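Local coordinates for putative lipase/esterase (Lactobacillus plantarum WCFS1, PDB 3BXP), which is a putative carboxylesterase of the alpha/beta-hydrolase clan that probably cleaves ester bonds of carboxylic acids, at residues K212-M217 and T224-F229; A20-Q25 and S102-D107; G44-H49 and Q80-W85. One frame throughout, in Å; residues are numbered along the deposited sequence.

Overall arrangement
Following the chain from the N terminus, segment 20-25 comes first, at the end of strand 16-23, and interaction 2 closes a long loop when residues 102-107, the end of helix 101-104 and strand 106-107, meet it. Nested inside that loop is interaction 3, which joins the loop after strand 35-41 (44-49) to the one before helix 85-99 (80-85); the centres of the two contacts lie about 28 Å apart. Interaction 1 follows in series, closing the short connection from helix 208-219 to strand 224-229, the outermost on that side within this chain. Interactions 1 and 2 reach the same sheet from opposite sides of the chain's centre, about 31 Å apart between centres.

Interaction 1: K212-M217 and T224-F229; sequences KYVQAM and TAYHLF
Val214 and Met217 of helix 208-219 pack on Thr224 and Tyr226 of strand 224-229, the last step of a beta-alpha-beta unit that starts at strand 194-199 and belongs to the alpha/beta-hydrolase sheet. Helix and strand run nearly antiparallel, their short axes 9.3 Å apart at an angle of 151°. Val214 lies opposite Tyr226 and Met217 opposite Thr224.

Val214 reaches in with both methyls. Val214 CG2 sits over one face of the Tyr226 ring, 3.9 Å from the centroid and 22° off the ring normal, a CH-pi contact; it is displaced toward the CG-CD1 side, with Val214 CG2 3.7 Å from Tyr226 CG. Val214 CG1 lies against the root of the same side chain, 4.0 Å from Tyr226 CB. The tyrosine's CG is anti to the backbone N (chi1 178°), which stands the ring up beside the helix and carries its hydroxyl to Ser210 OG, a hydrogen bond near the start of the same helix. The ring is thus held at its far end as well as over its face.

One turn on, the selenomethionine Met217 crosses Thr224. Met217 CB comes to 3.2 Å from Thr224 OG1, and the bent chain brings Met217 CE back to 3.8 Å from that same OG1. The hydroxyl is hydrogen-bonded to Val222 O, in the turn linking the two elements. Thr224 CG2 faces the valine instead, 4.2 Å from Val214 CG1.

Val196 of strand 194-199 touches both Val214 and Tyr226, and Met217 reaches Ala194 on the same strand. Helix 258-269 packs on Ala225 and His227 across the sheet, and at the outer edge Tyr226, His227 and Leu228 pair antiparallel with a strand of the second subunit, so the sheet continues into the dimer.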
loop_
_atom_site.group_PDB
_atom_site.type_symbol
_atom_site.label_atom_id
_atom_site.label_comp_id
_atom_site.label_asym_id
_atom_site.label_seq_id
_atom_site.Cartn_x
_atom_site.Cartn_y
_atom_site.Cartn_z
ATOM N N LYS B 212 8.423 -6.383 3.321
ATOM C CA LYS B 212 9.503 -7.241 2.785
ATOM C C LYS B 212 9.035 -7.983 1.509
ATOM O O LYS B 212 9.746 -7.996 0.496
ATOM C CB LYS B 212 9.964 -8.256 3.834
ATOM C CG LYS B 212 10.813 -7.688 4.913
ATOM C CD LYS B 212 10.951 -8.652 6.102
ATOM C CE LYS B 212 12.091 -8.321 7.042
ATOM N NZ LYS B 212 13.398 -8.998 6.596
ATOM N N TYR B 213 7.855 -8.577 1.525
ATOM C CA TYR B 213 7.369 -9.315 0.337
ATOM C C TYR B 213 7.124 -8.319 -0.831
ATOM O O TYR B 213 7.471 -8.547 -1.994
ATOM C CB TYR B 213 6.067 -10.057 0.678
ATOM C CG TYR B 213 5.703 -11.043 -0.374
ATOM C CD1 TYR B 213 6.512 -12.117 -0.636
ATOM C CD2 TYR B 213 4.551 -10.895 -1.142
ATOM C CE1 TYR B 213 6.212 -13.049 -1.636
ATOM C CE2 TYR B 213 4.244 -11.811 -2.147
ATOM C CZ TYR B 213 5.066 -12.883 -2.383
ATOM O OH TYR B 213 4.741 -13.794 -3.403
ATOM N N VAL B 214 6.482 -7.195 -0.530
ATOM C CA VAL B 214 6.205 -6.192 -1.569
ATOM C C VAL B 214 7.499 -5.633 -2.165
ATOM O O VAL B 214 7.606 -5.468 -3.376
ATOM C CB VAL B 214 5.248 -5.096 -1.063
ATOM C CG1 VAL B 214 4.997 -4.003 -2.130
ATOM C CG2 VAL B 214 3.890 -5.773 -0.628
ATOM N N GLN B 215 8.492 -5.358 -1.326
ATOM C CA GLN B 215 9.752 -4.872 -1.851
ATOM C C GLN B 215 10.270 -5.805 -2.917
ATOM O O GLN B 215 10.665 -5.399 -3.996
ATOM C CB GLN B 215 10.766 -4.732 -0.718
ATOM C CG GLN B 215 12.203 -4.462 -1.153
ATOM C CD GLN B 215 12.989 -5.717 -1.512
ATOM O OE1 GLN B 215 12.873 -6.756 -0.853
ATOM N NE2 GLN B 215 13.790 -5.620 -2.562
ATOM N N ALA B 216 10.233 -7.090 -2.602
ATOM C CA ALA B 216 10.879 -8.111 -3.463
ATOM C C ALA B 216 10.098 -8.268 -4.751
ATOM O O ALA B 216 10.669 -8.453 -5.819
ATOM C CB ALA B 216 10.945 -9.486 -2.714
HETATM N N MSE B 217 8.773 -8.224 -4.633
HETATM C CA MSE B 217 7.947 -8.326 -5.807
HETATM C C MSE B 217 8.177 -7.171 -6.748
HETATM O O MSE B 217 8.271 -7.380 -7.983
HETATM C CB MSE B 217 6.459 -8.355 -5.429
HETATM C CG MSE B 217 6.052 -9.611 -4.773
HETATM SE SE MSE B 217 5.899 -11.176 -5.902
HETATM C CE MSE B 217 4.056 -10.979 -6.347
ATOM N N THR B 224 1.816 -6.187 -8.689
ATOM C CA THR B 224 1.596 -6.189 -7.246
ATOM C C THR B 224 0.778 -4.951 -6.857
ATOM O O THR B 224 1.032 -3.842 -7.353
ATOM C CB THR B 224 2.932 -6.151 -6.453
ATOM O OG1 THR B 224 3.770 -7.232 -6.840
ATOM C CG2 THR B 224 2.714 -6.234 -4.925
ATOM N N ALA B 225 -0.227 -5.144 -5.992
ATOM C CA ALA B 225 -0.859 -4.032 -5.260
ATOM C C ALA B 225 -0.591 -4.229 -3.771
ATOM O O ALA B 225 -0.509 -5.363 -3.285
ATOM C CB ALA B 225 -2.387 -3.954 -5.511
ATOM N N TYR B 226 -0.520 -3.121 -3.048
ATOM C CA TYR B 226 -0.267 -3.146 -1.624
ATOM C C TYR B 226 -0.999 -2.009 -0.933
ATOM O O TYR B 226 -0.884 -0.823 -1.344
ATOM C CB TYR B 226 1.236 -2.984 -1.366
ATOM C CG TYR B 226 1.683 -2.943 0.088
ATOM C CD1 TYR B 226 1.199 -3.834 0.997
ATOM C CD2 TYR B 226 2.674 -2.058 0.518
ATOM C CE1 TYR B 226 1.638 -3.842 2.321
ATOM C CE2 TYR B 226 3.136 -2.084 1.830
ATOM C CZ TYR B 226 2.620 -2.977 2.713
ATOM O OH TYR B 226 3.074 -3.001 4.012
ATOM N N HIS B 227 -1.797 -2.413 0.046
ATOM C CA HIS B 227 -2.592 -1.473 0.838
ATOM C C HIS B 227 -2.327 -1.636 2.274
ATOM O O HIS B 227 -2.767 -2.609 2.883
ATOM C CB HIS B 227 -4.085 -1.647 0.529
ATOM C CG HIS B 227 -4.421 -1.375 -0.894
ATOM N ND1 HIS B 227 -4.658 -0.108 -1.380
ATOM C CD2 HIS B 227 -4.507 -2.204 -1.956
ATOM C CE1 HIS B 227 -4.905 -0.178 -2.680
ATOM N NE2 HIS B 227 -4.809 -1.436 -3.059
ATOM N N LEU B 228 -1.590 -0.668 2.816
ATOM C CA LEU B 228 -1.359 -0.583 4.243
ATOM C C LEU B 228 -2.276 0.484 4.871
ATOM O O LEU B 228 -2.081 1.688 4.718
ATOM C CB LEU B 228 0.117 -0.258 4.482
ATOM C CG LEU B 228 0.602 -0.292 5.931
ATOM C CD1 LEU B 228 0.667 -1.748 6.410
ATOM C CD2 LEU B 228 1.972 0.351 5.935
ATOM N N PHE B 229 -3.342 0.015 5.501
ATOM C CA PHE B 229 -4.391 0.903 5.969
ATOM C C PHE B 229 -3.922 1.620 7.215
ATOM O O PHE B 229 -3.224 1.046 8.054
ATOM C CB PHE B 229 -5.695 0.132 6.282
ATOM C CG PHE B 229 -6.323 -0.484 5.086
ATOM C CD1 PHE B 229 -7.164 0.263 4.276
ATOM C CD2 PHE B 229 -6.061 -1.799 4.731
ATOM C CE1 PHE B 229 -7.707 -0.290 3.181
ATOM C CE2 PHE B 229 -6.657 -2.346 3.588
ATOM C CZ PHE B 229 -7.444 -1.575 2.827
#

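Interaction 2: A20-Q25 and S102-D107; sequences AYWLDQ and SAHHVD. With PGR (R-1,2-propanediol), chain L.
One water ties the end of strand 16-23 to the end of the short, weakly bonded helix 101-104: it accepts from Gln25 NE2 (3.0 Å to the water oxygen) and donates to Leu23 O and to His104 O, at 2.7 Å and 2.8 Å from that oxygen. The bridge sits at one end of the alpha/beta-hydrolase sheet, where the chain, after helices 85-99 and 101-104, enters the short strand 106-107 on its way to strand 110-116.

The main overlap is a face-to-face stack. The His104 imidazole lies flat on the five-membered ring of Trp22, centroids 3.5 Å apart and planes only 3° from parallel. His104 CG stands beside its backbone N (chi1 -64°), which turns the imidazole flat over the indole although the two side chains cross at about a right angle. His104 CB continues the cover as a CH-pi contact on the six-membered ring of Trp22, 3.9 Å from its centroid. Ala20 CB presses on the other face of the indole, so the tryptophan is sandwiched between its own strand and the helix end. Trp22 NE1 is hydrogen-bonded to Glu5 OE1 of strand 2-9, which probably helps hold the ring's rotation. Val106 CG2 adds an apolar touch at Trp22 CZ3.

Directly after the helix, His105 takes a positive phi (67°), and the chain turns there into Val106. The His105 side chain meets Gln25, whose CG lies 3.6 Å from His105 CD2. The glutamine's NE2 also donates to Val33 O, so its amide is held by a second partner. His105 O is bonded to His67 NE2 of strand 67-72.

On the outer side a propanediol, probably from the crystallisation liquor, has its O1 2.6 Å from Val106 O, and the molecule is also hydrogen-bonded to Asp34 OD2.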
loop_
_atom_site.group_PDB
_atom_site.type_symbol
_atom_site.label_atom_id
_atom_site.label_comp_id
_atom_site.label_asym_id
_atom_site.label_seq_id
_atom_site.Cartn_x
_atom_site.Cartn_y
_atom_site.Cartn_z
ATOM N N ALA B 20 -14.775 -27.535 0.828
ATOM C CA ALA B 20 -15.101 -26.862 -0.430
ATOM C C ALA B 20 -16.498 -26.287 -0.403
ATOM O O ALA B 20 -17.446 -26.887 0.081
ATOM C CB ALA B 20 -14.967 -27.797 -1.623
ATOM N N TYR B 21 -16.563 -25.075 -0.884
ATOM C CA TYR B 21 -17.845 -24.386 -1.038
ATOM C C TYR B 21 -18.049 -24.120 -2.521
ATOM O O TYR B 21 -17.439 -23.212 -3.098
ATOM C CB TYR B 21 -17.807 -23.084 -0.277
ATOM C CG TYR B 21 -17.518 -23.232 1.189
ATOM C CD1 TYR B 21 -18.537 -23.500 2.096
ATOM C CD2 TYR B 21 -16.232 -23.116 1.659
ATOM C CE1 TYR B 21 -18.261 -23.613 3.446
ATOM C CE2 TYR B 21 -15.954 -23.225 3.029
ATOM C CZ TYR B 21 -16.987 -23.466 3.897
ATOM O OH TYR B 21 -16.698 -23.566 5.234
ATOM N N TRP B 22 -18.889 -24.968 -3.114
ATOM C CA TRP B 22 -19.135 -24.960 -4.538
ATOM C C TRP B 22 -20.302 -24.079 -4.844
ATOM O O TRP B 22 -21.424 -24.348 -4.436
ATOM C CB TRP B 22 -19.378 -26.386 -5.060
ATOM C CG TRP B 22 -18.350 -27.366 -4.790
ATOM C CD1 TRP B 22 -18.486 -28.532 -4.053
ATOM C CD2 TRP B 22 -16.972 -27.360 -5.252
ATOM N NE1 TRP B 22 -17.305 -29.220 -4.037
ATOM C CE2 TRP B 22 -16.353 -28.523 -4.735
ATOM C CE3 TRP B 22 -16.212 -26.483 -6.027
ATOM C CZ2 TRP B 22 -15.015 -28.839 -5.001
ATOM C CZ3 TRP B 22 -14.874 -26.779 -6.257
ATOM C CH2 TRP B 22 -14.300 -27.968 -5.777
ATOM N N LEU B 23 -20.030 -23.002 -5.556
ATOM C CA LEU B 23 -21.126 -22.120 -6.010
ATOM C C LEU B 23 -22.017 -22.823 -7.023
ATOM O O LEU B 23 -21.527 -23.411 -7.976
ATOM C CB LEU B 23 -20.528 -20.827 -6.590
ATOM C CG LEU B 23 -21.447 -19.643 -6.857
ATOM C CD1 LEU B 23 -22.177 -19.241 -5.605
ATOM C CD2 LEU B 23 -20.593 -18.488 -7.411
ATOM N N ASP B 24 -23.331 -22.760 -6.812
ATOM C CA ASP B 24 -24.292 -23.253 -7.799
ATOM C C ASP B 24 -24.271 -22.458 -9.106
ATOM O O ASP B 24 -23.986 -21.210 -9.148
ATOM C CB ASP B 24 -25.747 -23.197 -7.292
ATOM C CG ASP B 24 -26.029 -24.172 -6.162
ATOM O OD1 ASP B 24 -25.252 -25.115 -5.980
ATOM O OD2 ASP B 24 -27.068 -23.996 -5.489
ATOM N N GLN B 25 -24.598 -23.185 -10.168
ATOM C CA GLN B 25 -24.944 -22.582 -11.468
ATOM C C GLN B 25 -26.293 -21.897 -11.354
ATOM O O GLN B 25 -27.092 -22.267 -10.498
ATOM C CB GLN B 25 -24.965 -23.669 -12.541
ATOM C CG GLN B 25 -23.592 -24.262 -12.832
ATOM C CD GLN B 25 -22.662 -23.255 -13.408
ATOM O OE1 GLN B 25 -22.995 -22.591 -14.418
ATOM N NE2 GLN B 25 -21.489 -23.098 -12.801
ATOM N N SER B 102 -14.771 -30.321 -13.737
ATOM C CA SER B 102 -15.979 -30.608 -14.543
ATOM C C SER B 102 -17.220 -30.821 -13.672
ATOM O O SER B 102 -18.329 -30.398 -14.043
ATOM C CB SER B 102 -15.765 -31.789 -15.480
ATOM O OG SER B 102 -14.946 -31.359 -16.547
ATOM N N ALA B 103 -17.027 -31.462 -12.536
ATOM C CA ALA B 103 -18.132 -31.775 -11.605
ATOM C C ALA B 103 -18.747 -30.524 -11.016
ATOM O O ALA B 103 -19.961 -30.476 -10.796
ATOM C CB ALA B 103 -17.642 -32.695 -10.448
ATOM N N HIS B 104 -17.931 -29.514 -10.740
ATOM C CA HIS B 104 -18.458 -28.291 -10.074
ATOM C C HIS B 104 -18.219 -27.012 -10.835
ATOM O O HIS B 104 -18.507 -25.937 -10.331
ATOM C CB HIS B 104 -17.899 -28.159 -8.671
ATOM C CG HIS B 104 -18.327 -29.268 -7.793
ATOM N ND1 HIS B 104 -19.646 -29.399 -7.403
ATOM C CD2 HIS B 104 -17.673 -30.355 -7.320
ATOM C CE1 HIS B 104 -19.773 -30.508 -6.695
ATOM N NE2 HIS B 104 -18.596 -31.108 -6.635
ATOM N N HIS B 105 -17.637 -27.159 -12.024
ATOM C CA HIS B 105 -17.499 -26.068 -13.015
ATOM C C HIS B 105 -16.556 -25.019 -12.500
ATOM O O HIS B 105 -16.939 -23.953 -12.105
ATOM C CB HIS B 105 -18.873 -25.499 -13.327
ATOM C CG HIS B 105 -19.903 -26.555 -13.598
ATOM N ND1 HIS B 105 -19.781 -27.488 -14.608
ATOM C CD2 HIS B 105 -21.068 -26.832 -12.964
ATOM C CE1 HIS B 105 -20.838 -28.286 -14.590
ATOM N NE2 HIS B 105 -21.636 -27.903 -13.601
ATOM N N VAL B 106 -15.282 -25.393 -12.456
ATOM C CA VAL B 106 -14.237 -24.564 -11.930
ATOM C C VAL B 106 -13.314 -24.098 -13.061
ATOM O O VAL B 106 -12.859 -24.902 -13.877
ATOM C CB VAL B 106 -13.357 -25.339 -10.952
ATOM C CG1 VAL B 106 -12.303 -24.377 -10.299
ATOM C CG2 VAL B 106 -14.208 -26.132 -9.899
ATOM N N ASP B 107 -13.066 -22.792 -13.132
ATOM C CA ASP B 107 -12.139 -22.272 -14.146
ATOM C C ASP B 107 -10.741 -22.424 -13.574
ATOM O O ASP B 107 -10.313 -21.660 -12.697
ATOM C CB ASP B 107 -12.402 -20.794 -14.466
ATOM C CG ASP B 107 -11.541 -20.249 -15.589
ATOM O OD1 ASP B 107 -10.525 -20.880 -16.013
ATOM O OD2 ASP B 107 -11.933 -19.146 -16.086
HETATM C C1 PGR L . -12.669 -26.623 -16.555
HETATM C C2 PGR L . -13.321 -27.805 -17.242
HETATM C C3 PGR L . -14.142 -27.304 -18.426
HETATM O O1 PGR L . -13.789 -25.903 -16.100
HETATM O O2 PGR L . -12.254 -28.683 -17.575
HETATM O O HOH W 1 -21.024 -24.645 -10.291
#

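Interaction 3: G44-H49 and Q80-W85; sequences GGFTYH and QSVYPW
Phe46 overlaps Val82 through one corner of its ring: Phe46 CD1 lies 3.6 Å from Val82 CG2 and 4.0 Å from Val82 CG1, the two side chains crossing at about a right angle. Val82 CG2 also reaches back toward Phe46 CB, so one methyl spans the root and the near corner of the phenyl. The valine's CG1 is anti to its backbone N (chi1 171°), and that same methyl rests over the centre of the Tyr83 ring, 3.8 Å above its plane, wedging the valine between two aromatic side chains.

The backbone at Gly44 and Gly45 belongs to the glycine-rich loop after strand 35-41, which in alpha/beta hydrolases usually supplies the oxyanion hole; Phe46 also lies near the probable nucleophile elbow around Ser117. A tight turn shapes the glycine loop: Gly44 O takes Thr47 N at 2.9 Å and Tyr48 N at 3.1 Å.

Ile174 of helix 168-174 touches Phe46, Val82 and Tyr83 alike, and Ala118 and His121 of helix 118-129 back the phenyl. Tyr83 OH is hydrogen-bonded to His121 ND1, and a cis peptide joins Tyr83 to Pro84.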
loop_
_atom_site.group_PDB
_atom_site.type_symbol
_atom_site.label_atom_id
_atom_site.label_comp_id
_atom_site.label_asym_id
_atom_site.label_seq_id
_atom_site.Cartn_x
_atom_site.Cartn_y
_atom_site.Cartn_z
ATOM N N GLY B 44 -3.563 -18.230 12.287
ATOM C CA GLY B 44 -3.514 -19.077 13.427
ATOM C C GLY B 44 -2.124 -19.394 13.962
ATOM O O GLY B 44 -1.960 -20.284 14.795
ATOM N N GLY B 45 -1.143 -18.669 13.457
ATOM C CA GLY B 45 0.233 -18.704 13.987
ATOM C C GLY B 45 0.882 -20.068 14.046
ATOM O O GLY B 45 1.820 -20.308 14.830
ATOM N N PHE B 46 0.415 -20.926 13.156
ATOM C CA PHE B 46 0.867 -22.298 12.980
ATOM C C PHE B 46 0.505 -23.207 14.152
ATOM O O PHE B 46 0.949 -24.362 14.215
ATOM C CB PHE B 46 2.362 -22.418 12.665
ATOM C CG PHE B 46 2.830 -21.598 11.489
ATOM C CD1 PHE B 46 2.580 -21.963 10.165
ATOM C CD2 PHE B 46 3.584 -20.467 11.718
ATOM C CE1 PHE B 46 3.096 -21.176 9.101
ATOM C CE2 PHE B 46 4.073 -19.683 10.664
ATOM C CZ PHE B 46 3.818 -20.056 9.359
ATOM N N THR B 47 -0.352 -22.717 15.057
ATOM C CA THR B 47 -0.811 -23.538 16.188
ATOM C C THR B 47 -2.284 -23.907 16.155
ATOM O O THR B 47 -2.715 -24.831 16.858
ATOM C CB THR B 47 -0.508 -22.838 17.550
ATOM O OG1 THR B 47 -1.192 -21.581 17.631
ATOM C CG2 THR B 47 1.011 -22.611 17.680
ATOM N N TYR B 48 -3.044 -23.168 15.372
ATOM C CA TYR B 48 -4.486 -23.423 15.136
ATOM C C TYR B 48 -4.862 -22.944 13.759
ATOM O O TYR B 48 -4.057 -22.306 13.070
ATOM C CB TYR B 48 -5.376 -22.755 16.213
ATOM C CG TYR B 48 -5.488 -21.228 16.167
ATOM C CD1 TYR B 48 -4.546 -20.436 16.785
ATOM C CD2 TYR B 48 -6.600 -20.598 15.549
ATOM C CE1 TYR B 48 -4.640 -19.080 16.771
ATOM C CE2 TYR B 48 -6.689 -19.233 15.528
ATOM C CZ TYR B 48 -5.714 -18.478 16.135
ATOM O OH TYR B 48 -5.770 -17.104 16.158
ATOM N N HIS B 49 -6.120 -23.168 13.375
ATOM C CA HIS B 49 -6.608 -22.692 12.101
ATOM C C HIS B 49 -7.679 -21.686 12.379
ATOM O O HIS B 49 -8.760 -22.039 12.862
ATOM C CB HIS B 49 -7.173 -23.795 11.197
ATOM C CG HIS B 49 -6.176 -24.847 10.815
ATOM N ND1 HIS B 49 -6.261 -26.143 11.278
ATOM C CD2 HIS B 49 -5.089 -24.797 9.999
ATOM C CE1 HIS B 49 -5.247 -26.842 10.775
ATOM N NE2 HIS B 49 -4.552 -26.062 9.967
ATOM N N GLN B 80 5.312 -31.428 15.478
ATOM C CA GLN B 80 5.547 -31.520 14.038
ATOM C C GLN B 80 6.062 -30.187 13.505
ATOM O O GLN B 80 5.943 -29.135 14.152
ATOM C CB GLN B 80 4.271 -31.897 13.331
ATOM C CG GLN B 80 3.682 -33.203 13.824
ATOM C CD GLN B 80 2.402 -33.517 13.133
ATOM O OE1 GLN B 80 1.309 -33.182 13.623
ATOM N NE2 GLN B 80 2.502 -34.131 11.975
ATOM N N SER B 81 6.625 -30.243 12.309
ATOM C CA SER B 81 6.926 -29.028 11.564
ATOM C C SER B 81 5.892 -28.832 10.473
ATOM O O SER B 81 5.182 -29.750 10.059
ATOM C CB SER B 81 8.315 -29.061 10.972
ATOM O OG SER B 81 9.282 -29.328 11.977
ATOM N N VAL B 82 5.850 -27.597 10.015
ATOM C CA VAL B 82 4.880 -27.177 9.030
ATOM C C VAL B 82 5.353 -27.547 7.635
ATOM O O VAL B 82 4.567 -27.884 6.787
ATOM C CB VAL B 82 4.664 -25.623 9.109
ATOM C CG1 VAL B 82 3.812 -25.108 7.948
ATOM C CG2 VAL B 82 4.065 -25.253 10.452
ATOM N N TYR B 83 6.640 -27.421 7.385
ATOM C CA TYR B 83 7.158 -27.634 6.068
ATOM C C TYR B 83 8.047 -28.889 6.084
ATOM O O TYR B 83 8.544 -29.234 7.152
ATOM C CB TYR B 83 7.972 -26.383 5.650
ATOM C CG TYR B 83 7.173 -25.097 5.509
ATOM C CD1 TYR B 83 6.307 -24.927 4.441
ATOM C CD2 TYR B 83 7.253 -24.050 6.434
ATOM C CE1 TYR B 83 5.557 -23.768 4.248
ATOM C CE2 TYR B 83 6.469 -22.876 6.275
ATOM C CZ TYR B 83 5.641 -22.745 5.186
ATOM O OH TYR B 83 4.901 -21.627 5.024
ATOM N N PRO B 84 8.256 -29.545 4.916
ATOM C CA PRO B 84 7.741 -29.029 3.647
ATOM C C PRO B 84 6.275 -29.335 3.431
ATOM O O PRO B 84 5.681 -28.982 2.416
ATOM C CB PRO B 84 8.585 -29.761 2.619
ATOM C CG PRO B 84 8.806 -31.074 3.230
ATOM C CD PRO B 84 8.987 -30.814 4.723
ATOM N N TRP B 85 5.674 -29.951 4.423
ATOM C CA TRP B 85 4.336 -30.548 4.247
ATOM C C TRP B 85 3.255 -29.595 3.756
ATOM O O TRP B 85 2.479 -29.976 2.877
ATOM C CB TRP B 85 3.854 -31.259 5.516
ATOM C CG TRP B 85 5.006 -31.925 6.241
ATOM C CD1 TRP B 85 5.518 -31.568 7.463
ATOM C CD2 TRP B 85 5.838 -32.981 5.759
ATOM N NE1 TRP B 85 6.613 -32.323 7.752
ATOM C CE2 TRP B 85 6.807 -33.219 6.736
ATOM C CE3 TRP B 85 5.836 -33.768 4.594
ATOM C CZ2 TRP B 85 7.796 -34.188 6.588
ATOM C CZ3 TRP B 85 6.805 -34.755 4.457
ATOM C CH2 TRP B 85 7.753 -34.971 5.457
#